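Local structure of NanU sialic acid binding protein (Bacteroides fragilis, 4L7T) at residues 109-112 against 113-117; 182-185 against 186-190; 325-328 against 329-333. The protein binds sialic acid with high affinity as a SusD-like protein of the outer membrane, probably working with NanO in sialic acid uptake. All blocks are in the same frame, centred on the assembly; numbering follows the deposited sequence.

Contacts 1 and 2 lie on the same side of the chain's centre, their centres 16 Å apart and their nearest atoms about 6 Å apart. They do not touch; helix 121-146 bridges them. Its Arg-135 packs on Ile-110 of contact 1 and makes a salt bridge with Asp-183 of contact 2, while Tyr-132 packs on contact 2 and its OH lies close to Lys-114 NZ. Contact 3 is on the opposite side of the centre, with its own centre 51 Å from that of contact 1 and 42 Å from that of contact 2. It alone comes near the bound sodium ion, about 10 Å from the side chain of Arg-325; Thr-483 and Thr-486 contribute to that metal site.

Contact 1 (109-112 against 113-117); sequences MIAK and TKETT
The carbonyl oxygen of Met-109 is gripped twice by Thr-113. Thr-113 N gives it the regular helix bond at 2.9 Å, and the hydroxyl OG1 of Thr-113 donates to Met-109 O as well, at 2.8 Å. The two donors come in from opposite faces of the carbonyl plane, OG1 tilted 35° from it. With chi1 at -57° the hydroxyl stands beside Thr-113's own backbone N, which lets it fold back one turn and satisfies it within the buried side of the helix. One residue on, Lys-114 N bonds to Ile-110 O at 3.0 Å. Towards the end of the helix the bonds weaken: Glu-115 N splits its hydrogen between Ala-111 O and Lys-112 O, and both bonds are weak.

Ala-111 O lies over the face of the Glu-115 carboxylate, 3.2 Å from Glu-115 CD. OE1 of Glu-115 accepts from a water at 2.8 Å; that water also sits by Lys-112 NZ, but so close that this link is doubtful. Lys-112 NZ also hydrogen-bonds to Ala-25 O, and the side chain lies against Trp-30 as a cation-pi pair. Ile-110 and Lys-114 run side by side in the same direction, Ile-110 CG2 at 4.0 Å from Lys-114 CE. Met-109, bent at chi2 (71°), brings its methyl CE to 3.7 Å from Thr-113 OG1.

Within the SusD-like N-terminal region, this last turn of helix 99-115 packs against the next helix, 121-146, where Met-109 and Thr-113 touch Tyr-127 and Leu-128, and against Phe-39 and Phe-36 of helix 33-48.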
loop_
_atom_site.group_PDB
_atom_site.type_symbol
_atom_site.label_atom_id
_atom_site.label_comp_id
_atom_site.label_asym_id
_atom_site.label_seq_id
_atom_site.Cartn_x
_atom_site.Cartn_y
_atom_site.Cartn_z
ATOM N N MET A 109 -7.857 23.455 -3.095
ATOM C CA MET A 109 -9.267 22.951 -2.809
ATOM C C MET A 109 -9.730 23.400 -1.458
ATOM O O MET A 109 -10.880 23.880 -1.312
ATOM C CB MET A 109 -9.359 21.431 -3.007
ATOM C CG MET A 109 -10.796 20.851 -2.698
ATOM S SD MET A 109 -11.853 21.386 -4.010
ATOM C CE MET A 109 -13.362 20.388 -3.613
ATOM N N ILE A 110 -8.894 23.233 -0.447
ATOM C CA ILE A 110 -9.238 23.624 0.877
ATOM C C ILE A 110 -9.591 25.108 1.002
ATOM O O ILE A 110 -10.601 25.437 1.647
ATOM C CB ILE A 110 -8.149 23.207 1.906
ATOM C CG1 ILE A 110 -8.155 21.678 1.959
ATOM C CG2 ILE A 110 -8.395 23.861 3.232
ATOM C CD1 ILE A 110 -6.937 21.090 2.783
ATOM N N ALA A 111 -8.741 26.007 0.435
ATOM C CA ALA A 111 -9.020 27.445 0.556
ATOM C C ALA A 111 -10.297 27.754 -0.246
ATOM O O ALA A 111 -11.143 28.493 0.239
ATOM C CB ALA A 111 -7.851 28.275 -0.020
ATOM N N LYS A 112 -10.462 27.162 -1.407
ATOM C CA LYS A 112 -11.645 27.540 -2.255
ATOM C C LYS A 112 -12.929 27.083 -1.562
ATOM O O LYS A 112 -13.964 27.827 -1.538
ATOM C CB LYS A 112 -11.613 26.959 -3.667
ATOM C CG LYS A 112 -10.535 27.630 -4.605
ATOM C CD LYS A 112 -10.737 29.156 -4.770
ATOM C CE LYS A 112 -9.793 29.670 -5.861
ATOM N NZ LYS A 112 -10.004 31.179 -6.111
ATOM N N THR A 113 -12.883 25.881 -0.979
ATOM C CA THR A 113 -14.066 25.387 -0.252
ATOM C C THR A 113 -14.349 26.143 0.993
ATOM O O THR A 113 -15.548 26.367 1.317
ATOM C CB THR A 113 -13.806 23.870 0.047
ATOM O OG1 THR A 113 -13.574 23.224 -1.185
ATOM C CG2 THR A 113 -15.056 23.209 0.695
ATOM N N LYS A 114 -13.348 26.532 1.756
ATOM C CA LYS A 114 -13.629 27.375 2.917
ATOM C C LYS A 114 -14.257 28.754 2.566
ATOM O O LYS A 114 -15.023 29.302 3.370
ATOM C CB LYS A 114 -12.402 27.579 3.818
ATOM C CG LYS A 114 -11.939 26.285 4.509
ATOM C CD LYS A 114 -10.685 26.580 5.299
ATOM C CE LYS A 114 -10.344 25.474 6.293
ATOM N NZ LYS A 114 -11.462 24.993 7.223
ATOM N N GLU A 115 -13.958 29.249 1.363
ATOM C CA GLU A 115 -14.352 30.610 0.923
ATOM C C GLU A 115 -15.669 30.672 0.142
ATOM O O GLU A 115 -16.162 31.767 -0.157
ATOM C CB GLU A 115 -13.285 31.177 -0.067
ATOM C CG GLU A 115 -11.955 31.478 0.622
ATOM C CD GLU A 115 -10.707 31.599 -0.338
ATOM O OE1 GLU A 115 -10.846 31.481 -1.596
ATOM O OE2 GLU A 115 -9.577 31.773 0.214
ATOM N N THR A 116 -16.210 29.539 -0.254
ATOM C CA THR A 116 -17.255 29.556 -1.250
ATOM C C THR A 116 -18.573 30.070 -0.693
ATOM O O THR A 116 -18.804 30.074 0.505
ATOM C CB THR A 116 -17.490 28.162 -1.786
ATOM O OG1 THR A 116 -18.320 28.190 -2.952
ATOM C CG2 THR A 116 -18.120 27.233 -0.738
ATOM N N THR A 117 -19.402 30.528 -1.620
ATOM C CA THR A 117 -20.816 30.836 -1.295
ATOM C C THR A 117 -21.775 30.024 -2.109
ATOM O O THR A 117 -23.009 30.292 -2.112
ATOM C CB THR A 117 -21.097 32.323 -1.456
ATOM O OG1 THR A 117 -21.418 32.591 -2.792
ATOM C CG2 THR A 117 -19.926 33.128 -1.054
HETATM O O HOH W 1 -9.429 32.057 -3.930
#

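Contact 2 (182-185 against 186-190); sequences EDIT and ASEKG
Ile-184 and Glu-188 meet one turn apart, their side chains crossing at a slant, with Ile-184 CG2 3.8 Å from Glu-188 OE1. The same OE1 accepts from a water at 2.6 Å, and that water lies 2.9 Å from Thr-185 OG1, tying Glu-188 and Thr-185 indirectly. Four consecutive helix bonds join the segments: Ser-187 N reaches Asp-183 O at 2.8 Å, and Glu-188 N meets Ile-184 O at 2.9 Å with a nearly straight N-H (170°). Ala-186 CB tucks in 3.5 Å from Glu-182 O.

The loose side carries the exposed Glu-182, Thr-185 and Lys-189. The hydroxyl of Thr-185, held beside its own backbone N (chi1 -62°), bonds back to Lys-181 O. Lys-189 only brushes the segment with its CB before its chain leads off.

The packed side faces two neighbouring helices of this SusD-family protein. Against helix 121-146, Asp-183, Ala-186 and Ser-187 lie on Tyr-132, and the two buried polar groups are paired, Asp-183 with Arg-135 in a salt bridge and Ser-187 OG with Gly-129 O. Against helix 206-223, Ile-184 packs on Val-216 and Lys-213, Ser-187 OG also bonds Thr-209, and Gln-210 and Lys-213 hold Glu-188 OE2.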
loop_
_atom_site.group_PDB
_atom_site.type_symbol
_atom_site.label_atom_id
_atom_site.label_comp_id
_atom_site.label_asym_id
_atom_site.label_seq_id
_atom_site.Cartn_x
_atom_site.Cartn_y
_atom_site.Cartn_z
ATOM N N GLU A 182 -3.785 17.212 13.437
ATOM C CA GLU A 182 -4.733 18.328 13.169
ATOM C C GLU A 182 -5.574 18.146 11.895
ATOM O O GLU A 182 -6.793 18.497 11.867
ATOM C CB GLU A 182 -4.023 19.685 13.114
ATOM C CG GLU A 182 -3.369 20.052 14.414
ATOM C CD GLU A 182 -2.828 21.517 14.413
ATOM O OE1 GLU A 182 -3.197 22.327 13.519
ATOM O OE2 GLU A 182 -2.059 21.847 15.340
ATOM N N ASP A 183 -4.962 17.651 10.811
ATOM C CA ASP A 183 -5.687 17.421 9.601
ATOM C C ASP A 183 -6.703 16.263 9.769
ATOM O O ASP A 183 -7.767 16.295 9.162
ATOM C CB ASP A 183 -4.725 17.112 8.427
ATOM C CG ASP A 183 -4.085 18.375 7.854
ATOM O OD1 ASP A 183 -4.622 19.514 8.129
ATOM O OD2 ASP A 183 -3.044 18.257 7.119
ATOM N N ILE A 184 -6.321 15.236 10.560
ATOM C CA ILE A 184 -7.290 14.108 10.834
ATOM C C ILE A 184 -8.532 14.691 11.555
ATOM O O ILE A 184 -9.679 14.407 11.185
ATOM C CB ILE A 184 -6.633 12.901 11.567
ATOM C CG1 ILE A 184 -5.672 12.224 10.608
ATOM C CG2 ILE A 184 -7.768 12.036 12.208
ATOM C CD1 ILE A 184 -4.789 11.188 11.332
ATOM N N THR A 185 -8.293 15.497 12.573
ATOM C CA THR A 185 -9.401 16.135 13.302
ATOM C C THR A 185 -10.200 17.035 12.385
ATOM O O THR A 185 -11.428 17.008 12.467
ATOM C CB THR A 185 -8.815 16.993 14.455
ATOM O OG1 THR A 185 -8.108 16.142 15.365
ATOM C CG2 THR A 185 -9.926 17.607 15.267
ATOM N N ALA A 186 -9.582 17.807 11.500
ATOM C CA ALA A 186 -10.373 18.630 10.573
ATOM C C ALA A 186 -11.158 17.765 9.577
ATOM O O ALA A 186 -12.297 18.107 9.164
ATOM C CB ALA A 186 -9.410 19.619 9.794
ATOM N N SER A 187 -10.583 16.635 9.109
ATOM C CA SER A 187 -11.285 15.711 8.225
ATOM C C SER A 187 -12.548 15.134 8.922
ATOM O O SER A 187 -13.625 15.083 8.310
ATOM C CB SER A 187 -10.331 14.536 7.776
ATOM O OG SER A 187 -11.096 13.643 7.019
ATOM N N GLU A 188 -12.390 14.663 10.158
ATOM C CA GLU A 188 -13.497 14.121 10.949
ATOM C C GLU A 188 -14.556 15.173 11.130
ATOM O O GLU A 188 -15.745 14.828 11.041
ATOM C CB GLU A 188 -12.983 13.678 12.327
ATOM C CG GLU A 188 -12.136 12.402 12.234
ATOM C CD GLU A 188 -11.711 11.905 13.624
ATOM O OE1 GLU A 188 -10.922 12.567 14.310
ATOM O OE2 GLU A 188 -12.279 10.879 14.091
ATOM N N LYS A 189 -14.123 16.403 11.427
ATOM C CA LYS A 189 -15.092 17.494 11.569
ATOM C C LYS A 189 -15.910 17.640 10.279
ATOM O O LYS A 189 -17.170 17.856 10.354
ATOM C CB LYS A 189 -14.390 18.787 11.970
ATOM C CG LYS A 189 -15.381 19.940 12.301
ATOM C CD LYS A 189 -14.646 21.259 12.426
ATOM C CE LYS A 189 -15.659 22.396 12.736
ATOM N NZ LYS A 189 -15.772 22.558 14.179
ATOM N N GLY A 190 -15.261 17.511 9.099
ATOM C CA GLY A 190 -15.958 17.711 7.832
ATOM C C GLY A 190 -16.976 16.597 7.627
ATOM O O GLY A 190 -18.152 16.822 7.253
HETATM O O HOH W 2 -8.973 13.375 15.809
#

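Contact 3 (325-328 against 329-333); sequences RYDL and YNKAF
The carboxylate of Asp-327 has the aliphatic end of Lys-331 over one face, with Lys-331 CD 4.0 Å from Asp-327 OD2. The charged ends stay apart, Lys-331 NZ standing 4.2 Å from OD2 of Asp-327, beyond a salt bridge. Each polar end has another partner: Asp-327 OD1 bonds to Tyr-445 OH, and Lys-331 NZ bonds to Asp-442 O. The ring of Tyr-329 points away from 325-328. It forms a cation-pi pair with Lys-340 and packs on Pro-361, while Tyr-329 CB lies 3.8 Å from Tyr-326 O.

Residues 325-328 form a type I beta turn, closed by Leu-328 N bonding to Arg-325 O at 3.0 Å, and it leads from strand 323-324 of this SusD-family chain straight into the short helix 328-331. The bonds of that helix are split between i to i+3 and i to i+4 spacings. Asp-327 O accepts from both Asn-330 N and Lys-331 N, and Leu-328 O from both Lys-331 N and Ala-332 N. All four bonds are weak, with Ala-332 N to Leu-328 O at 3.1 Å and an angle of only 124°.

Leu-328 extends its CG away from the backbone N (chi1 -178°), bringing CD1 to 3.9 Å from Ala-332 CB in a small apolar patch. At the start of the turn, Asp-67 of strand 65-67 takes a salt bridge from Arg-325 NH1 and a hydrogen bond from Tyr-326 N.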
loop_
_atom_site.group_PDB
_atom_site.type_symbol
_atom_site.label_atom_id
_atom_site.label_comp_id
_atom_site.label_asym_id
_atom_site.label_seq_id
_atom_site.Cartn_x
_atom_site.Cartn_y
_atom_site.Cartn_z
ATOM N N ARG A 325 11.658 -13.594 -3.637
ATOM C CA ARG A 325 12.625 -14.630 -3.200
ATOM C C ARG A 325 12.055 -16.024 -3.577
ATOM O O ARG A 325 10.898 -16.382 -3.281
ATOM C CB ARG A 325 12.917 -14.587 -1.711
ATOM C CG ARG A 325 13.666 -13.409 -1.184
ATOM C CD ARG A 325 15.160 -13.431 -1.539
ATOM N NE ARG A 325 15.860 -12.335 -0.843
ATOM C CZ ARG A 325 17.153 -12.019 -1.035
ATOM N NH1 ARG A 325 17.899 -12.738 -1.869
ATOM N NH2 ARG A 325 17.706 -11.000 -0.375
ATOM N N TYR A 326 12.879 -16.823 -4.264
ATOM C CA TYR A 326 12.380 -18.128 -4.758
ATOM C C TYR A 326 11.786 -19.024 -3.658
ATOM O O TYR A 326 10.793 -19.708 -3.905
ATOM C CB TYR A 326 13.517 -18.930 -5.406
ATOM C CG TYR A 326 14.264 -18.275 -6.581
ATOM C CD1 TYR A 326 13.785 -17.165 -7.228
ATOM C CD2 TYR A 326 15.461 -18.820 -7.018
ATOM C CE1 TYR A 326 14.479 -16.544 -8.269
ATOM C CE2 TYR A 326 16.146 -18.240 -8.102
ATOM C CZ TYR A 326 15.624 -17.094 -8.724
ATOM O OH TYR A 326 16.303 -16.475 -9.774
ATOM N N ASP A 327 12.419 -19.032 -2.484
ATOM C CA ASP A 327 11.943 -19.879 -1.402
ATOM C C ASP A 327 10.709 -19.352 -0.682
ATOM O O ASP A 327 10.157 -20.076 0.141
ATOM C CB ASP A 327 13.029 -20.167 -0.411
ATOM C CG ASP A 327 13.501 -18.963 0.352
ATOM O OD1 ASP A 327 13.116 -17.793 0.056
ATOM O OD2 ASP A 327 14.297 -19.182 1.287
ATOM N N LEU A 328 10.342 -18.085 -0.920
ATOM C CA LEU A 328 9.159 -17.524 -0.234
ATOM C C LEU A 328 7.879 -18.221 -0.645
ATOM O O LEU A 328 6.943 -18.351 0.154
ATOM C CB LEU A 328 9.103 -15.995 -0.444
ATOM C CG LEU A 328 7.958 -15.285 0.261
ATOM C CD1 LEU A 328 8.063 -15.456 1.801
ATOM C CD2 LEU A 328 8.072 -13.805 -0.161
ATOM N N TYR A 329 7.867 -18.776 -1.844
ATOM C CA TYR A 329 6.724 -19.406 -2.413
ATOM C C TYR A 329 6.244 -20.585 -1.556
ATOM O O TYR A 329 5.002 -20.756 -1.409
ATOM C CB TYR A 329 7.030 -19.960 -3.804
ATOM C CG TYR A 329 5.823 -20.613 -4.475
ATOM C CD1 TYR A 329 4.737 -19.830 -4.921
ATOM C CD2 TYR A 329 5.767 -22.013 -4.668
ATOM C CE1 TYR A 329 3.603 -20.438 -5.578
ATOM C CE2 TYR A 329 4.650 -22.618 -5.311
ATOM C CZ TYR A 329 3.593 -21.827 -5.782
ATOM O OH TYR A 329 2.504 -22.404 -6.417
ATOM N N ASN A 330 7.197 -21.352 -0.987
ATOM C CA ASN A 330 6.865 -22.489 -0.110
ATOM C C ASN A 330 6.988 -22.223 1.377
ATOM O O ASN A 330 6.567 -23.033 2.190
ATOM C CB ASN A 330 7.669 -23.725 -0.523
ATOM C CG ASN A 330 7.121 -24.344 -1.789
ATOM O OD1 ASN A 330 7.864 -24.599 -2.737
ATOM N ND2 ASN A 330 5.816 -24.541 -1.837
ATOM N N LYS A 331 7.547 -21.083 1.749
ATOM C CA LYS A 331 7.668 -20.728 3.175
ATOM C C LYS A 331 6.615 -19.755 3.717
ATOM O O LYS A 331 6.683 -19.438 4.889
ATOM C CB LYS A 331 9.045 -20.127 3.504
ATOM C CG LYS A 331 10.121 -21.224 3.457
ATOM C CD LYS A 331 11.479 -20.650 3.695
ATOM C CE LYS A 331 12.441 -21.813 3.850
ATOM N NZ LYS A 331 13.524 -21.400 4.764
ATOM N N ALA A 332 5.791 -19.189 2.856
ATOM C CA ALA A 332 4.873 -18.131 3.310
ATOM C C ALA A 332 3.570 -18.633 3.865
ATOM O O ALA A 332 2.968 -17.885 4.683
ATOM C CB ALA A 332 4.596 -17.143 2.219
ATOM N N PHE A 333 3.076 -19.755 3.316
ATOM C CA PHE A 333 1.677 -20.135 3.575
ATOM C C PHE A 333 1.578 -21.574 4.039
ATOM O O PHE A 333 2.218 -22.439 3.480
ATOM C CB PHE A 333 0.768 -19.949 2.337
ATOM C CG PHE A 333 0.754 -18.552 1.802
ATOM C CD1 PHE A 333 -0.125 -17.585 2.337
ATOM C CD2 PHE A 333 1.618 -18.182 0.765
ATOM C CE1 PHE A 333 -0.128 -16.257 1.825
ATOM C CE2 PHE A 333 1.615 -16.880 0.273
ATOM C CZ PHE A 333 0.721 -15.925 0.768
#